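Local coordinates for protein unsaturated glucuronyl hydrolase (Streptococcus agalactiae, PDB 2ZZR) that hydrolyses unsaturated disaccharides of chondroitin, hyaluronan and heparin, releasing the unsaturated uronic acid from their non-reducing end, at residues Ala138-Ala143 / Phe183-Gln188; Ala142-Met147 / Glu192-Val197; Arg21-Ile26 / Met338-Ile343; Glu30-Ala35 / Ala385-Tyr390. All coordinates share one frame; numbering follows the deposited sequence.

Contacts 1, 2 and 4 pair helices of the alpha barrel, and contact 3 sets the loop leading into helix 25-46 on helix 328-346; all lie away from the catalytic aspartates. Contacts 1 and 2 touch and share A142 and A143: helix 133-147 rests first on helix 180-189, then on helix 192-209, the next helix after 180-189. Contacts 3 and 4, with centres about 10 Å apart, bring the first long helix and its lead-in against helices 328-346 and 376-390. Contacts 1 and 4 are buried and wholly apolar across the interface. Contacts 2 and 3 are only partly buried and add polar chemistry: a tyrosine-aspartate bond in one, a buried arginine holding a loop carbonyl in the other.

Contact 1: residues Ala138-Ala143 / Phe183-Gln188; sequences ATIKAA and FFAYEQ
T139 meets F184 with its methyl: CG2 comes to 3.4 Å from F184 CE2, on the CD2-CE2 side of the ring, and the threonine stands nearly perpendicular to the phenylalanine side chain. With chi1 at -62°, CG2 lies anti to the backbone N and OG1 beside it, and the hydroxyl turns back to bond to the A135 carbonyl and T124. Q188 CG, of the same helix as F184, stands 3.3 Å above one face of that ring, toward the rim. I140 comes next, bringing CD1 to 4.1 Å from A185 CA and to 4.2 Å from Q188 CB. The helices, 133-147 and 180-189, belong to the alpha barrel of this glycoside hydrolase family 88 enzyme; their axes here pass 9.6 Å apart, at a crossing angle of -118°. Helix 115-130 flanks both, touching T139 through C123 and F184 through R128. At A143 two small residues meet directly, its CB lying 3.6 Å from A185 CB.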
loop_
_atom_site.group_PDB
_atom_site.type_symbol
_atom_site.label_atom_id
_atom_site.label_comp_id
_atom_site.label_asym_id
_atom_site.label_seq_id
_atom_site.Cartn_x
_atom_site.Cartn_y
_atom_site.Cartn_z
ATOM N N ALA A 138 -18.809 -9.822 2.624
ATOM C CA ALA A 138 -17.439 -10.333 2.526
ATOM C C ALA A 138 -16.475 -9.473 3.338
ATOM O O ALA A 138 -15.582 -9.995 4.011
ATOM C CB ALA A 138 -16.997 -10.403 1.075
ATOM N N THR A 139 -16.664 -8.155 3.277
ATOM C CA THR A 139 -15.817 -7.215 4.020
ATOM C C THR A 139 -15.900 -7.437 5.537
ATOM O O THR A 139 -14.868 -7.530 6.216
ATOM C CB THR A 139 -16.163 -5.740 3.675
ATOM O OG1 THR A 139 -15.928 -5.496 2.282
ATOM C CG2 THR A 139 -15.308 -4.791 4.490
ATOM N N ILE A 140 -17.120 -7.524 6.071
ATOM C CA ILE A 140 -17.301 -7.720 7.510
ATOM C C ILE A 140 -16.725 -9.064 7.957
ATOM O O ILE A 140 -16.027 -9.136 8.968
ATOM C CB ILE A 140 -18.781 -7.557 7.953
ATOM C CG1 ILE A 140 -19.300 -6.159 7.580
ATOM C CG2 ILE A 140 -18.934 -7.813 9.460
ATOM C CD1 ILE A 140 -18.479 -4.995 8.140
ATOM N N LYS A 141 -16.991 -10.113 7.182
ATOM C CA LYS A 141 -16.438 -11.437 7.482
ATOM C C LYS A 141 -14.905 -11.415 7.460
ATOM O O LYS A 141 -14.264 -12.011 8.328
ATOM C CB LYS A 141 -17.004 -12.494 6.528
ATOM C CG LYS A 141 -18.458 -12.857 6.827
ATOM C CD LYS A 141 -19.034 -13.764 5.752
ATOM C CE LYS A 141 -20.434 -14.241 6.138
ATOM N NZ LYS A 141 -20.959 -15.221 5.155
ATOM N N ALA A 142 -14.331 -10.702 6.487
ATOM C CA ALA A 142 -12.876 -10.497 6.412
ATOM C C ALA A 142 -12.328 -9.743 7.625
ATOM O O ALA A 142 -11.266 -10.091 8.140
ATOM C CB ALA A 142 -12.500 -9.774 5.122
ATOM N N ALA A 143 -13.049 -8.715 8.073
ATOM C CA ALA A 143 -12.665 -7.960 9.261
ATOM C C ALA A 143 -12.618 -8.880 10.484
ATOM O O ALA A 143 -11.652 -8.858 11.242
ATOM C CB ALA A 143 -13.616 -6.790 9.493
ATOM N N PHE A 183 -11.225 -0.186 10.703
ATOM C CA PHE A 183 -11.898 1.109 10.842
ATOM C C PHE A 183 -13.218 1.121 10.065
ATOM O O PHE A 183 -14.201 1.700 10.533
ATOM C CB PHE A 183 -11.010 2.270 10.387
ATOM C CG PHE A 183 -9.900 2.623 11.360
ATOM C CD1 PHE A 183 -8.574 2.646 10.936
ATOM C CD2 PHE A 183 -10.185 2.959 12.687
ATOM C CE1 PHE A 183 -7.541 2.988 11.817
ATOM C CE2 PHE A 183 -9.160 3.300 13.578
ATOM C CZ PHE A 183 -7.835 3.314 13.140
ATOM N N PHE A 184 -13.234 0.484 8.894
ATOM C CA PHE A 184 -14.463 0.356 8.101
ATOM C C PHE A 184 -15.509 -0.471 8.854
ATOM O O PHE A 184 -16.675 -0.068 8.961
ATOM C CB PHE A 184 -14.180 -0.263 6.725
ATOM C CG PHE A 184 -15.426 -0.536 5.918
ATOM C CD1 PHE A 184 -16.010 0.476 5.162
ATOM C CD2 PHE A 184 -16.022 -1.794 5.932
ATOM C CE1 PHE A 184 -17.174 0.236 4.421
ATOM C CE2 PHE A 184 -17.185 -2.045 5.195
ATOM C CZ PHE A 184 -17.753 -1.031 4.432
ATOM N N ALA A 185 -15.092 -1.622 9.378
ATOM C CA ALA A 185 -16.000 -2.484 10.141
ATOM C C ALA A 185 -16.582 -1.751 11.345
ATOM O O ALA A 185 -17.767 -1.908 11.654
ATOM C CB ALA A 185 -15.301 -3.765 10.570
ATOM N N TYR A 186 -15.764 -0.934 12.006
ATOM C CA TYR A 186 -16.247 -0.105 13.107
ATOM C C TYR A 186 -17.352 0.846 12.642
ATOM O O TYR A 186 -18.398 0.956 13.289
ATOM C CB TYR A 186 -15.111 0.695 13.750
ATOM C CG TYR A 186 -15.626 1.812 14.629
ATOM C CD1 TYR A 186 -16.269 1.535 15.839
ATOM C CD2 TYR A 186 -15.501 3.143 14.235
ATOM C CE1 TYR A 186 -16.761 2.561 16.640
ATOM C CE2 TYR A 186 -15.991 4.173 15.024
ATOM C CZ TYR A 186 -16.616 3.876 16.223
ATOM O OH TYR A 186 -17.090 4.903 17.004
ATOM N N GLU A 187 -17.108 1.532 11.527
ATOM C CA GLU A 187 -18.060 2.516 11.001
ATOM C C GLU A 187 -19.390 1.876 10.604
ATOM O O GLU A 187 -20.454 2.472 10.798
ATOM C CB GLU A 187 -17.451 3.274 9.822
ATOM C CG GLU A 187 -16.321 4.212 10.241
ATOM C CD GLU A 187 -15.558 4.803 9.071
ATOM O OE1 GLU A 187 -15.782 4.378 7.919
ATOM O OE2 GLU A 187 -14.728 5.706 9.311
ATOM N N GLN A 188 -19.324 0.659 10.070
ATOM C CA GLN A 188 -20.518 -0.047 9.588
ATOM C C GLN A 188 -21.351 -0.681 10.702
ATOM O O GLN A 188 -22.583 -0.729 10.612
ATOM C CB GLN A 188 -20.129 -1.118 8.561
ATOM C CG GLN A 188 -19.521 -0.561 7.283
ATOM C CD GLN A 188 -20.443 0.411 6.559
ATOM O OE1 GLN A 188 -21.620 0.119 6.339
ATOM N NE2 GLN A 188 -19.908 1.572 6.181
#

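Contact 2: residues Ala142-Met147 / Glu192-Val197; sequences AADKLM and EKYRQV
Y194 and D144 make the one hydrogen bond across this contact. The phenol OH of Y194 donates to D144 OD1 over a short 2.5 Å, approaching on the syn side of the carboxylate and 21° out of its plane. OD1 lies in the ring plane at its edge, and the carboxylate and ring planes are only 15° apart. Beside them M147 packs between the Y194 ring and V197. Its CG is 3.8 Å from Y194 CD2, and its SD stands 5.2 Å from the ring centroid, obliquely, as a Met-aromatic contact. Bends at chi2 and chi3 fold the chain and bring M147 CE to 3.6 Å from V197 CG2. The same methyl also lies close to the K193 carbonyl O. Behind this first shell, A185 of helix 180-189 packs on the Y194 ring, and L182 and I157 back V197. The contact thus ties helix 133-147 to helix 192-209 of the barrel, apolar toward V197 and polar at the exposed D144. The tyrosine proton directed at OD1 would be expected to stabilise the aspartate in its charged form.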
loop_
_atom_site.group_PDB
_atom_site.type_symbol
_atom_site.label_atom_id
_atom_site.label_comp_id
_atom_site.label_asym_id
_atom_site.label_seq_id
_atom_site.Cartn_x
_atom_site.Cartn_y
_atom_site.Cartn_z
ATOM N N ALA A 142 -14.331 -10.702 6.487
ATOM C CA ALA A 142 -12.876 -10.497 6.412
ATOM C C ALA A 142 -12.328 -9.743 7.625
ATOM O O ALA A 142 -11.266 -10.091 8.140
ATOM C CB ALA A 142 -12.500 -9.774 5.122
ATOM N N ALA A 143 -13.049 -8.715 8.073
ATOM C CA ALA A 143 -12.665 -7.960 9.261
ATOM C C ALA A 143 -12.618 -8.880 10.484
ATOM O O ALA A 143 -11.652 -8.858 11.242
ATOM C CB ALA A 143 -13.616 -6.790 9.493
ATOM N N ASP A 144 -13.651 -9.706 10.653
ATOM C CA ASP A 144 -13.685 -10.675 11.752
ATOM C C ASP A 144 -12.523 -11.666 11.661
ATOM O O ASP A 144 -11.921 -12.028 12.678
ATOM C CB ASP A 144 -15.022 -11.419 11.780
ATOM C CG ASP A 144 -16.176 -10.527 12.188
ATOM O OD1 ASP A 144 -15.929 -9.510 12.868
ATOM O OD2 ASP A 144 -17.331 -10.843 11.819
ATOM N N LYS A 145 -12.202 -12.087 10.440
ATOM C CA LYS A 145 -11.061 -12.974 10.213
ATOM C C LYS A 145 -9.758 -12.307 10.665
ATOM O O LYS A 145 -8.933 -12.928 11.342
ATOM C CB LYS A 145 -10.980 -13.398 8.742
ATOM C CG LYS A 145 -9.913 -14.446 8.432
ATOM C CD LYS A 145 -10.265 -15.808 9.029
ATOM C CE LYS A 145 -9.166 -16.834 8.761
ATOM N NZ LYS A 145 -7.997 -16.622 9.655
ATOM N N LEU A 146 -9.592 -11.034 10.311
ATOM C CA LEU A 146 -8.412 -10.275 10.715
ATOM C C LEU A 146 -8.315 -10.117 12.239
ATOM O O LEU A 146 -7.231 -10.233 12.815
ATOM C CB LEU A 146 -8.392 -8.905 10.025
ATOM C CG LEU A 146 -7.150 -8.039 10.266
ATOM C CD1 LEU A 146 -5.871 -8.763 9.844
ATOM C CD2 LEU A 146 -7.292 -6.698 9.563
ATOM N N MET A 147 -9.455 -9.863 12.879
ATOM C CA MET A 147 -9.528 -9.705 14.336
ATOM C C MET A 147 -9.006 -10.933 15.099
ATOM O O MET A 147 -8.511 -10.799 16.221
ATOM C CB MET A 147 -10.967 -9.386 14.766
ATOM C CG MET A 147 -11.448 -7.993 14.339
ATOM S SD MET A 147 -10.701 -6.672 15.313
ATOM C CE MET A 147 -11.738 -6.733 16.773
ATOM N N GLU A 192 -17.145 -1.130 18.819
ATOM C CA GLU A 192 -15.912 -0.469 19.247
ATOM C C GLU A 192 -14.676 -1.368 19.213
ATOM O O GLU A 192 -13.560 -0.870 19.094
ATOM C CB GLU A 192 -16.088 0.103 20.657
ATOM C CG GLU A 192 -17.053 1.277 20.743
ATOM C CD GLU A 192 -16.352 2.619 20.773
ATOM O OE1 GLU A 192 -15.368 2.809 20.023
ATOM O OE2 GLU A 192 -16.791 3.493 21.554
ATOM N N LYS A 193 -14.871 -2.682 19.324
ATOM C CA LYS A 193 -13.739 -3.622 19.363
ATOM C C LYS A 193 -12.873 -3.514 18.110
ATOM O O LYS A 193 -11.651 -3.583 18.193
ATOM C CB LYS A 193 -14.215 -5.063 19.570
ATOM C CG LYS A 193 -14.784 -5.328 20.962
ATOM C CD LYS A 193 -15.409 -6.710 21.041
ATOM C CE LYS A 193 -16.122 -6.919 22.375
ATOM N NZ LYS A 193 -16.945 -8.165 22.354
ATOM N N TYR A 194 -13.518 -3.326 16.961
ATOM C CA TYR A 194 -12.808 -3.140 15.694
ATOM C C TYR A 194 -11.865 -1.942 15.772
ATOM O O TYR A 194 -10.701 -2.023 15.363
ATOM C CB TYR A 194 -13.787 -2.912 14.545
ATOM C CG TYR A 194 -14.651 -4.091 14.154
ATOM C CD1 TYR A 194 -16.039 -3.987 14.188
ATOM C CD2 TYR A 194 -14.087 -5.292 13.714
ATOM C CE1 TYR A 194 -16.854 -5.058 13.813
ATOM C CE2 TYR A 194 -14.895 -6.373 13.336
ATOM C CZ TYR A 194 -16.278 -6.240 13.387
ATOM O OH TYR A 194 -17.097 -7.283 13.011
ATOM N N ARG A 195 -12.387 -0.826 16.282
ATOM C CA ARG A 195 -11.625 0.414 16.380
ATOM C C ARG A 195 -10.495 0.285 17.401
ATOM O O ARG A 195 -9.378 0.728 17.149
ATOM C CB ARG A 195 -12.539 1.597 16.732
ATOM C CG ARG A 195 -11.805 2.935 16.716
ATOM C CD ARG A 195 -12.702 4.143 16.970
ATOM N NE ARG A 195 -11.988 5.359 16.571
ATOM C CZ ARG A 195 -11.100 5.999 17.330
ATOM N NH1 ARG A 195 -10.821 5.562 18.556
ATOM N NH2 ARG A 195 -10.492 7.086 16.865
ATOM N N GLN A 196 -10.794 -0.329 18.546
ATOM C CA GLN A 196 -9.798 -0.537 19.599
ATOM C C GLN A 196 -8.585 -1.315 19.100
ATOM O O GLN A 196 -7.454 -0.927 19.365
ATOM C CB GLN A 196 -10.423 -1.228 20.815
ATOM C CG GLN A 196 -11.366 -0.321 21.590
ATOM C CD GLN A 196 -12.254 -1.055 22.589
ATOM O OE1 GLN A 196 -12.459 -2.274 22.504
ATOM N NE2 GLN A 196 -12.804 -0.302 23.536
ATOM N N VAL A 197 -8.829 -2.400 18.371
ATOM C CA VAL A 197 -7.748 -3.200 17.786
ATOM C C VAL A 197 -6.934 -2.380 16.779
ATOM O O VAL A 197 -5.697 -2.395 16.814
ATOM C CB VAL A 197 -8.292 -4.494 17.144
ATOM C CG1 VAL A 197 -7.248 -5.152 16.243
ATOM C CG2 VAL A 197 -8.743 -5.462 18.219
#

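Contact 3: residues Arg21-Ile26 / Met338-Ile343; sequences RLLTKI and MLRSLI
R340 and R21 meet where the lead-in to helix 25-46 lies against helix 328-346. The CB of R340 touches L23 CD2. The chain then runs extended through CG to R340 CD, which passes 3.8 Å from R21 NH1, before a bend at chi3 (-68°) swings the guanidinium across the loop. R340 NE donates to a water 2.8 Å away, and the same water donates to the R21 carbonyl O at 2.6 Å; NE also makes a weak direct bond to that oxygen. CZ is sandwiched: L23 CD2 sits 3.8 Å above the plane on one face, and the R21 guanidinium lies flat over the opposite face, centres 4.1 Å apart and planes at 24°. At the tip, R340 NH2 donates to R21 O at 3.2 Å, with an N-H...O angle of 158°; the donor stands above the carbonyl plane. NH1 turns to salt bridges with E27, near the start of helix 25-46, and with E344. Next to the arginine, L23 sends its other methyl, CD1, to 3.8 Å from L339 CG and on to I343 CD1. The buried guanidinium is therefore met in its plane by the R21 carbonyl and the water, with salt bridges from NH1 to two glutamates. These glutamates probably offset the charge enough for two arginines to stack here, and R340 fastens the loop that leads into helix 25-46.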
loop_
_atom_site.group_PDB
_atom_site.type_symbol
_atom_site.label_atom_id
_atom_site.label_comp_id
_atom_site.label_asym_id
_atom_site.label_seq_id
_atom_site.Cartn_x
_atom_site.Cartn_y
_atom_site.Cartn_z
ATOM N N ARG A 21 7.349 20.868 -13.044
ATOM C CA ARG A 21 6.056 21.173 -13.649
ATOM C C ARG A 21 4.995 20.282 -13.026
ATOM O O ARG A 21 5.163 19.062 -12.962
ATOM C CB ARG A 21 6.083 20.910 -15.159
ATOM C CG ARG A 21 7.000 21.811 -15.971
ATOM C CD ARG A 21 7.404 21.117 -17.269
ATOM N NE ARG A 21 8.275 19.975 -16.986
ATOM C CZ ARG A 21 8.240 18.808 -17.625
ATOM N NH1 ARG A 21 9.080 17.848 -17.270
ATOM N NH2 ARG A 21 7.369 18.592 -18.606
ATOM N N LEU A 22 3.895 20.884 -12.581
ATOM C CA LEU A 22 2.749 20.107 -12.112
ATOM C C LEU A 22 2.132 19.317 -13.263
ATOM O O LEU A 22 2.087 19.790 -14.401
ATOM C CB LEU A 22 1.694 21.016 -11.465
ATOM C CG LEU A 22 2.105 21.801 -10.213
ATOM C CD1 LEU A 22 1.003 22.778 -9.821
ATOM C CD2 LEU A 22 2.443 20.876 -9.048
ATOM N N LEU A 23 1.667 18.108 -12.960
ATOM C CA LEU A 23 1.001 17.258 -13.938
ATOM C C LEU A 23 -0.322 17.857 -14.389
ATOM O O LEU A 23 -1.132 18.289 -13.567
ATOM C CB LEU A 23 0.769 15.856 -13.368
ATOM C CG LEU A 23 1.973 14.911 -13.349
ATOM C CD1 LEU A 23 1.673 13.731 -12.439
ATOM C CD2 LEU A 23 2.337 14.438 -14.769
ATOM N N THR A 24 -0.533 17.883 -15.702
ATOM C CA THR A 24 -1.761 18.431 -16.260
ATOM C C THR A 24 -2.826 17.359 -16.407
ATOM O O THR A 24 -2.534 16.159 -16.375
ATOM C CB THR A 24 -1.525 19.096 -17.632
ATOM O OG1 THR A 24 -1.198 18.089 -18.596
ATOM C CG2 THR A 24 -0.407 20.131 -17.552
ATOM N N LYS A 25 -4.067 17.799 -16.582
ATOM C CA LYS A 25 -5.177 16.887 -16.769
ATOM C C LYS A 25 -4.953 15.948 -17.958
ATOM O O LYS A 25 -5.190 14.745 -17.847
ATOM C CB LYS A 25 -6.493 17.655 -16.912
ATOM C CG LYS A 25 -7.709 16.758 -16.980
ATOM C CD LYS A 25 -8.991 17.546 -17.116
ATOM C CE LYS A 25 -10.167 16.611 -17.316
ATOM N NZ LYS A 25 -11.406 17.342 -17.697
ATOM N N ILE A 26 -4.486 16.489 -19.084
ATOM C CA ILE A 26 -4.238 15.654 -20.262
ATOM C C ILE A 26 -3.128 14.630 -20.031
ATOM O O ILE A 26 -3.234 13.498 -20.492
ATOM C CB ILE A 26 -4.002 16.486 -21.571
ATOM C CG1 ILE A 26 -4.023 15.576 -22.804
ATOM C CG2 ILE A 26 -2.705 17.273 -21.513
ATOM C CD1 ILE A 26 -5.354 14.887 -23.040
ATOM N N MET A 338 7.377 12.745 -8.671
ATOM C CA MET A 338 7.467 11.294 -8.539
ATOM C C MET A 338 6.491 10.600 -9.486
ATOM O O MET A 338 6.869 9.680 -10.214
ATOM C CB MET A 338 7.211 10.885 -7.086
ATOM C CG MET A 338 8.260 11.424 -6.098
ATOM S SD MET A 338 7.654 11.483 -4.392
ATOM C CE MET A 338 7.840 9.763 -3.951
ATOM N N LEU A 339 5.240 11.058 -9.492
ATOM C CA LEU A 339 4.238 10.481 -10.378
ATOM C C LEU A 339 4.578 10.739 -11.849
ATOM O O LEU A 339 4.388 9.857 -12.693
ATOM C CB LEU A 339 2.833 10.986 -10.030
ATOM C CG LEU A 339 1.637 10.331 -10.741
ATOM C CD1 LEU A 339 1.637 8.790 -10.653
ATOM C CD2 LEU A 339 0.333 10.895 -10.200
ATOM N N ARG A 340 5.076 11.939 -12.151
ATOM C CA ARG A 340 5.511 12.256 -13.518
ATOM C C ARG A 340 6.558 11.250 -13.998
ATOM O O ARG A 340 6.443 10.714 -15.101
ATOM C CB ARG A 340 6.073 13.676 -13.628
ATOM C CG ARG A 340 6.560 14.006 -15.045
ATOM C CD ARG A 340 7.109 15.417 -15.179
ATOM N NE ARG A 340 6.077 16.445 -15.035
ATOM C CZ ARG A 340 5.148 16.728 -15.948
ATOM N NH1 ARG A 340 5.093 16.057 -17.092
ATOM N NH2 ARG A 340 4.263 17.688 -15.714
ATOM N N SER A 341 7.565 10.995 -13.163
ATOM C CA SER A 341 8.603 10.021 -13.498
ATOM C C SER A 341 8.032 8.621 -13.721
ATOM O O SER A 341 8.426 7.933 -14.665
ATOM C CB SER A 341 9.691 9.985 -12.432
ATOM O OG SER A 341 10.530 11.118 -12.546
ATOM N N LEU A 342 7.092 8.203 -12.870
ATOM C CA LEU A 342 6.453 6.905 -13.065
ATOM C C LEU A 342 5.760 6.834 -14.429
ATOM O O LEU A 342 5.956 5.878 -15.185
ATOM C CB LEU A 342 5.478 6.584 -11.927
ATOM C CG LEU A 342 6.083 6.344 -10.540
ATOM C CD1 LEU A 342 4.980 6.044 -9.543
ATOM C CD2 LEU A 342 7.119 5.210 -10.543
ATOM N N ILE A 343 4.973 7.862 -14.745
ATOM C CA ILE A 343 4.234 7.921 -16.001
ATOM C C ILE A 343 5.185 7.906 -17.199
ATOM O O ILE A 343 4.989 7.132 -18.146
ATOM C CB ILE A 343 3.342 9.196 -16.076
ATOM C CG1 ILE A 343 2.192 9.113 -15.069
ATOM C CG2 ILE A 343 2.784 9.391 -17.492
ATOM C CD1 ILE A 343 1.523 10.459 -14.795
HETATM O O HOH W 1 6.512 16.920 -12.303
#

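Contact 4: residues Glu30-Ala35 / Ala385-Tyr390; sequences EAIEKA and ALIRFY
I32 and L386 form the tight part of this contact: the two side chains lie alongside, pointing opposite ways, with I32 CG1 3.7 Å from L386 CB. A31 adds its CB, 3.9 Å from L386 CD2 and about as far from CD1, so both leucine methyls face the alanine methyl. The far end of I32 is in contact too. With CG1 anti to the carbonyl carbon (chi1 -69°) and the chain extended beyond it, I32 CD1 reaches two residues of the other helix, 3.9 Å from I387 CD1 and 3.8 Å from Y390 CB. I343 of helix 328-346 touches both A31 and L386, while Y83 of helix 70-84 packs on I32 and I387, so this apolar patch is closed in by other helices as well. Y390 marks the partly exposed side of the contact. It meets I32 mainly through CB and CG; its ring goes on to meet Y83, and its OH bonds to E29, on the same helix as I32. E33 likewise turns its carboxylate to Y83 OH. No hydrogen bond crosses between the two segments. The axes run 10.1 Å apart at 142°, a roughly antiparallel pair. Their pairing sets the first long helix of the chain, 25-46, beside the last, 376-390, consistent with the closed (alpha/alpha)6 barrel of the six-hairpin glycosidases.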
loop_
_atom_site.group_PDB
_atom_site.type_symbol
_atom_site.label_atom_id
_atom_site.label_comp_id
_atom_site.label_asym_id
_atom_site.label_seq_id
_atom_site.Cartn_x
_atom_site.Cartn_y
_atom_site.Cartn_z
ATOM N N GLU A 30 -4.030 10.711 -20.218
ATOM C CA GLU A 30 -3.350 9.838 -21.176
ATOM C C GLU A 30 -2.660 8.648 -20.497
ATOM O O GLU A 30 -2.661 7.534 -21.040
ATOM C CB GLU A 30 -2.398 10.639 -22.067
ATOM C CG GLU A 30 -3.171 11.490 -23.086
ATOM C CD GLU A 30 -2.305 12.285 -24.048
ATOM O OE1 GLU A 30 -1.070 12.344 -23.871
ATOM O OE2 GLU A 30 -2.881 12.874 -24.990
ATOM N N ALA A 31 -2.109 8.880 -19.303
ATOM C CA ALA A 31 -1.535 7.793 -18.491
ATOM C C ALA A 31 -2.608 6.790 -18.061
ATOM O O ALA A 31 -2.389 5.568 -18.105
ATOM C CB ALA A 31 -0.793 8.359 -17.276
ATOM N N ILE A 32 -3.767 7.304 -17.647
ATOM C CA ILE A 32 -4.897 6.457 -17.277
ATOM C C ILE A 32 -5.359 5.629 -18.475
ATOM O O ILE A 32 -5.592 4.419 -18.360
ATOM C CB ILE A 32 -6.088 7.277 -16.717
ATOM C CG1 ILE A 32 -5.738 7.866 -15.343
ATOM C CG2 ILE A 32 -7.335 6.408 -16.605
ATOM C CD1 ILE A 32 -6.774 8.861 -14.804
ATOM N N GLU A 33 -5.482 6.285 -19.627
ATOM C CA GLU A 33 -5.961 5.600 -20.821
ATOM C C GLU A 33 -5.004 4.506 -21.296
ATOM O O GLU A 33 -5.456 3.431 -21.688
ATOM C CB GLU A 33 -6.303 6.606 -21.924
ATOM C CG GLU A 33 -7.640 7.290 -21.665
ATOM C CD GLU A 33 -7.887 8.524 -22.516
ATOM O OE1 GLU A 33 -6.986 8.942 -23.279
ATOM O OE2 GLU A 33 -8.995 9.088 -22.406
ATOM N N LYS A 34 -3.697 4.762 -21.212
ATOM C CA LYS A 34 -2.679 3.755 -21.540
ATOM C C LYS A 34 -2.762 2.556 -20.583
ATOM O O LYS A 34 -2.678 1.406 -21.016
ATOM C CB LYS A 34 -1.273 4.367 -21.540
ATOM C CG LYS A 34 -0.181 3.459 -22.138
ATOM C CD LYS A 34 1.165 4.160 -22.260
ATOM C CE LYS A 34 1.817 4.380 -20.903
ATOM N NZ LYS A 34 3.219 4.849 -21.023
ATOM N N ALA A 35 -2.940 2.829 -19.290
ATOM C CA ALA A 35 -3.122 1.766 -18.297
ATOM C C ALA A 35 -4.366 0.929 -18.589
ATOM O O ALA A 35 -4.326 -0.304 -18.512
ATOM C CB ALA A 35 -3.187 2.354 -16.880
ATOM N N ALA A 385 -2.946 6.354 -7.713
ATOM C CA ALA A 385 -2.348 7.690 -7.741
ATOM C C ALA A 385 -2.913 8.503 -8.899
ATOM O O ALA A 385 -3.269 9.673 -8.733
ATOM C CB ALA A 385 -0.828 7.609 -7.846
ATOM N N LEU A 386 -3.000 7.871 -10.068
ATOM C CA LEU A 386 -3.545 8.536 -11.248
ATOM C C LEU A 386 -4.979 9.000 -11.007
ATOM O O LEU A 386 -5.317 10.173 -11.275
ATOM C CB LEU A 386 -3.465 7.613 -12.464
ATOM C CG LEU A 386 -2.050 7.342 -12.987
ATOM C CD1 LEU A 386 -2.122 6.333 -14.149
ATOM C CD2 LEU A 386 -1.348 8.629 -13.417
ATOM N N ILE A 387 -5.807 8.091 -10.485
ATOM C CA ILE A 387 -7.215 8.375 -10.188
ATOM C C ILE A 387 -7.354 9.432 -9.076
ATOM O O ILE A 387 -8.202 10.327 -9.171
ATOM C CB ILE A 387 -8.017 7.072 -9.859
ATOM C CG1 ILE A 387 -8.109 6.151 -11.093
ATOM C CG2 ILE A 387 -9.419 7.377 -9.281
ATOM C CD1 ILE A 387 -8.866 6.731 -12.309
ATOM N N ARG A 388 -6.507 9.342 -8.048
ATOM C CA ARG A 388 -6.445 10.376 -7.005
ATOM C C ARG A 388 -6.239 11.775 -7.590
ATOM O O ARG A 388 -6.909 12.729 -7.184
ATOM C CB ARG A 388 -5.325 10.079 -6.002
ATOM C CG ARG A 388 -5.721 9.117 -4.882
ATOM C CD ARG A 388 -4.494 8.762 -4.038
ATOM N NE ARG A 388 -4.863 8.014 -2.834
ATOM C CZ ARG A 388 -5.288 8.575 -1.702
ATOM N NH1 ARG A 388 -5.388 9.899 -1.599
ATOM N NH2 ARG A 388 -5.617 7.812 -0.667
ATOM N N PHE A 389 -5.306 11.895 -8.532
ATOM C CA PHE A 389 -4.971 13.192 -9.128
ATOM C C PHE A 389 -6.092 13.700 -10.022
ATOM O O PHE A 389 -6.326 14.914 -10.117
ATOM C CB PHE A 389 -3.686 13.074 -9.946
ATOM C CG PHE A 389 -2.434 13.303 -9.159
ATOM C CD1 PHE A 389 -2.175 12.580 -7.993
ATOM C CD2 PHE A 389 -1.490 14.222 -9.601
ATOM C CE1 PHE A 389 -0.998 12.784 -7.276
ATOM C CE2 PHE A 389 -0.313 14.432 -8.892
ATOM C CZ PHE A 389 -0.067 13.712 -7.727
ATOM N N TYR A 390 -6.774 12.758 -10.666
ATOM C CA TYR A 390 -7.732 13.051 -11.730
ATOM C C TYR A 390 -9.126 13.441 -11.242
ATOM O O TYR A 390 -9.816 14.256 -11.871
ATOM C CB TYR A 390 -7.834 11.847 -12.665
ATOM C CG TYR A 390 -8.575 12.144 -13.946
ATOM C CD1 TYR A 390 -7.972 12.884 -14.963
ATOM C CD2 TYR A 390 -9.873 11.686 -14.136
ATOM C CE1 TYR A 390 -8.647 13.158 -16.147
ATOM C CE2 TYR A 390 -10.565 11.963 -15.318
ATOM C CZ TYR A 390 -9.942 12.695 -16.310
ATOM O OH TYR A 390 -10.615 12.957 -17.480
#